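Hemolysin (Xylella fastidiosa, PDB 2OAI) is probably a membrane protein whose C-terminal CorC_HlyC transporter-associated domain, the part crystallised here, binds calcium and may bind flavin adenine dinucleotide. Local coordinates at residues 51-56 with 66-71. Numbering follows the deposited sequence.
Sequences AGMCIS and EYFDWA
Met53, present as selenomethionine, reaches from helix 50-58 to lay the end of its side chain on the indole of Trp70, a Met-aromatic contact. Met53 SE sits 3.7 Å from the centroid of the five-membered ring of Trp70, 12° off its normal. Met53 CE makes a CH-pi contact 3.8 Å from the centroid of the Trp70 six-membered ring. With CG anti to the backbone N (chi1 178°) and chi2 extended too, the chain spans the gap, and the bend at chi3 (73°) carries CE across the indole, over its benzo half. A long, unbranched, polarisable side chain suits this place, for the axes of segments 51-56 and 67-70 come no closer than 10.3 Å. Ala71 CB lies over the other indole face.

A sulfur-aromatic contact of a different geometry is made edge-on by Cys54. Cys54 SG lies in the plane of the Phe68 ring, 3.7 Å from Phe68 CE1, where the slightly positive ring hydrogens can face the sulfur; the small cysteine fits against the ring's rim.

Apolar packing joins the two pairs, as Met53 CE also touches Phe68 CZ at 4.1 Å. Phe68 and Trp70, two residues apart, both point to the helix, and Tyr57 stacks on Phe68 while Leu31 and Leu35 of helix 28-35 touch Trp70. The side chain of Cys54 is about 14 Å from a bound calcium ion. This is part of the hydrophobic core of an alpha+beta domain, the transporter-associated (CorC_HlyC) domain, in which helix 50-58 packs across strand 67-70, outermost in the chain's antiparallel sheet.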
ATOM      1  N   ALA A  51      13.467   0.762  -3.042  1.00 47.57           N
ATOM      2  CA  ALA A  51      13.049   2.027  -3.666  1.00 48.00           C
ATOM      3  C   ALA A  51      14.050   2.426  -4.760  1.00 48.76           C
ATOM      4  O   ALA A  51      13.664   2.882  -5.840  1.00 48.25           O
ATOM      5  CB  ALA A  51      12.937   3.144  -2.615  1.00 47.72           C
ATOM      6  N   GLY A  52      15.341   2.271  -4.454  1.00 48.10           N
ATOM      7  CA  GLY A  52      16.419   2.588  -5.400  1.00 50.02           C
ATOM      8  C   GLY A  52      16.266   1.797  -6.694  1.00 50.32           C
ATOM      9  O   GLY A  52      16.448   2.352  -7.789  1.00 49.61           O
HETATM   10  N   MSE A  53      15.901   0.521  -6.563  1.00 50.61           N
HETATM   11  CA  MSE A  53      15.719  -0.322  -7.719  1.00 52.90           C
HETATM   12  C   MSE A  53      14.548   0.170  -8.567  1.00 51.22           C
HETATM   13  O   MSE A  53      14.625   0.162  -9.801  1.00 50.67           O
HETATM   14  CB  MSE A  53      15.487  -1.770  -7.317  1.00 52.07           C
HETATM   15  CG  MSE A  53      15.244  -2.609  -8.527  1.00 55.29           C
HETATM   16 SE   MSE A  53      15.378  -4.516  -8.198  0.80 61.80          SE
HETATM   17  CE  MSE A  53      13.855  -4.778  -7.289  1.00 49.67           C
ATOM     18  N   CYS A  54      13.472   0.591  -7.901  1.00 50.56           N
ATOM     19  CA  CYS A  54      12.344   1.186  -8.610  1.00 50.51           C
ATOM     20  C   CYS A  54      12.731   2.428  -9.412  1.00 50.86           C
ATOM     21  O   CYS A  54      12.349   2.550 -10.576  1.00 50.82           O
ATOM     22  CB  CYS A  54      11.216   1.532  -7.650  1.00 50.14           C
ATOM     23  SG  CYS A  54      10.485   0.058  -6.906  1.00 52.62           S
ATOM     24  N   ILE A  55      13.466   3.351  -8.787  1.00 50.76           N
ATOM     25  CA  ILE A  55      13.825   4.612  -9.457  1.00 51.67           C
ATOM     26  C   ILE A  55      14.710   4.282 -10.663  1.00 52.12           C
ATOM     27  O   ILE A  55      14.566   4.871 -11.741  1.00 52.61           O
ATOM     28  CB  ILE A  55      14.545   5.612  -8.472  1.00 51.65           C
ATOM     29  CG1 ILE A  55      13.584   6.077  -7.362  1.00 51.27           C
ATOM     30  CG2 ILE A  55      15.202   6.780  -9.244  1.00 52.79           C
ATOM     31  CD1 ILE A  55      12.424   6.998  -7.804  1.00 53.06           C
ATOM     32  N   SER A  56      15.608   3.317 -10.479  1.00 51.83           N
ATOM     33  CA  SER A  56      16.503   2.885 -11.531  1.00 53.02           C
ATOM     34  C   SER A  56      15.703   2.338 -12.724  1.00 52.52           C
ATOM     35  O   SER A  56      15.985   2.682 -13.871  1.00 51.61           O
ATOM     36  CB  SER A  56      17.472   1.836 -10.981  1.00 52.67           C
ATOM     37  OG  SER A  56      18.389   1.426 -11.965  1.00 55.01           O
ATOM     38  N   GLU A  66       1.884   1.821 -10.593  1.00 45.71           N
ATOM     39  CA  GLU A  66       2.813   1.334 -11.621  1.00 45.87           C
ATOM     40  C   GLU A  66       3.549   0.110 -11.081  1.00 45.92           C
ATOM     41  O   GLU A  66       3.633  -0.068  -9.865  1.00 46.12           O
ATOM     42  CB  GLU A  66       3.795   2.402 -12.063  1.00 45.40           C
ATOM     43  CG  GLU A  66       3.138   3.564 -12.809  1.00 46.60           C
ATOM     44  CD  GLU A  66       4.179   4.442 -13.477  1.00 49.84           C
ATOM     45  OE1 GLU A  66       4.660   4.085 -14.570  1.00 51.96           O
ATOM     46  OE2 GLU A  66       4.537   5.496 -12.910  1.00 54.15           O
ATOM     47  N   TYR A  67       4.000  -0.766 -11.979  1.00 45.75           N
ATOM     48  CA  TYR A  67       4.654  -2.006 -11.545  1.00 45.93           C
ATOM     49  C   TYR A  67       5.629  -2.492 -12.588  1.00 46.32           C
ATOM     50  O   TYR A  67       5.612  -2.015 -13.747  1.00 44.37           O
ATOM     51  CB  TYR A  67       3.635  -3.121 -11.261  1.00 46.35           C
ATOM     52  CG  TYR A  67       2.820  -3.535 -12.484  1.00 48.79           C
ATOM     53  CD1 TYR A  67       3.288  -4.522 -13.374  1.00 49.10           C
ATOM     54  CD2 TYR A  67       1.609  -2.895 -12.783  1.00 49.77           C
ATOM     55  CE1 TYR A  67       2.531  -4.902 -14.480  1.00 50.13           C
ATOM     56  CE2 TYR A  67       0.850  -3.260 -13.885  1.00 52.69           C
ATOM     57  CZ  TYR A  67       1.319  -4.268 -14.732  1.00 51.88           C
ATOM     58  OH  TYR A  67       0.574  -4.630 -15.828  1.00 51.41           O
ATOM     59  N   PHE A  68       6.498  -3.411 -12.171  1.00 46.43           N
ATOM     60  CA  PHE A  68       7.385  -4.091 -13.111  1.00 47.91           C
ATOM     61  C   PHE A  68       7.645  -5.482 -12.551  1.00 49.16           C
ATOM     62  O   PHE A  68       7.376  -5.739 -11.380  1.00 48.19           O
ATOM     63  CB  PHE A  68       8.698  -3.312 -13.322  1.00 47.73           C
ATOM     64  CG  PHE A  68       9.548  -3.171 -12.069  1.00 49.44           C
ATOM     65  CD1 PHE A  68       9.291  -2.150 -11.146  1.00 49.48           C
ATOM     66  CD2 PHE A  68      10.605  -4.052 -11.815  1.00 51.36           C
ATOM     67  CE1 PHE A  68      10.070  -1.988  -9.979  1.00 51.90           C
ATOM     68  CE2 PHE A  68      11.394  -3.901 -10.639  1.00 52.33           C
ATOM     69  CZ  PHE A  68      11.107  -2.859  -9.724  1.00 51.91           C
ATOM     70  N   ASP A  69       8.184  -6.365 -13.394  1.00 50.59           N
ATOM     71  CA  ASP A  69       8.503  -7.719 -12.969  1.00 53.17           C
ATOM     72  C   ASP A  69      10.004  -7.913 -12.853  1.00 54.60           C
ATOM     73  O   ASP A  69      10.782  -7.420 -13.697  1.00 53.91           O
ATOM     74  CB  ASP A  69       7.899  -8.720 -13.935  1.00 53.26           C
ATOM     75  CG  ASP A  69       6.376  -8.574 -14.050  1.00 54.66           C
ATOM     76  OD1 ASP A  69       5.705  -8.089 -13.108  1.00 56.56           O
ATOM     77  OD2 ASP A  69       5.841  -8.935 -15.100  1.00 56.04           O
ATOM     78  N   TRP A  70      10.411  -8.631 -11.809  1.00 56.17           N
ATOM     79  CA  TRP A  70      11.829  -8.813 -11.509  1.00 57.77           C
ATOM     80  C   TRP A  70      11.981 -10.132 -10.786  1.00 57.94           C
ATOM     81  O   TRP A  70      11.327 -10.367  -9.765  1.00 57.79           O
ATOM     82  CB  TRP A  70      12.321  -7.647 -10.642  1.00 59.33           C
ATOM     83  CG  TRP A  70      13.722  -7.800 -10.074  1.00 61.31           C
ATOM     84  CD1 TRP A  70      14.919  -7.617 -10.739  1.00 62.79           C
ATOM     85  CD2 TRP A  70      14.062  -8.132  -8.720  1.00 62.46           C
ATOM     86  NE1 TRP A  70      15.975  -7.842  -9.878  1.00 63.34           N
ATOM     87  CE2 TRP A  70      15.477  -8.147  -8.632  1.00 64.05           C
ATOM     88  CE3 TRP A  70      13.310  -8.422  -7.575  1.00 62.31           C
ATOM     89  CZ2 TRP A  70      16.153  -8.451  -7.433  1.00 64.17           C
ATOM     90  CZ3 TRP A  70      13.986  -8.714  -6.382  1.00 62.79           C
ATOM     91  CH2 TRP A  70      15.390  -8.728  -6.328  1.00 61.91           C
ATOM     92  N   ALA A  71      12.814 -11.004 -11.346  1.00 58.60           N
ATOM     93  CA  ALA A  71      13.128 -12.306 -10.735  1.00 58.51           C
ATOM     94  C   ALA A  71      11.906 -13.185 -10.407  1.00 58.29           C
ATOM     95  O   ALA A  71      11.874 -13.822  -9.340  1.00 59.60           O
ATOM     96  CB  ALA A  71      13.973 -12.078  -9.474  1.00 58.85           C
TER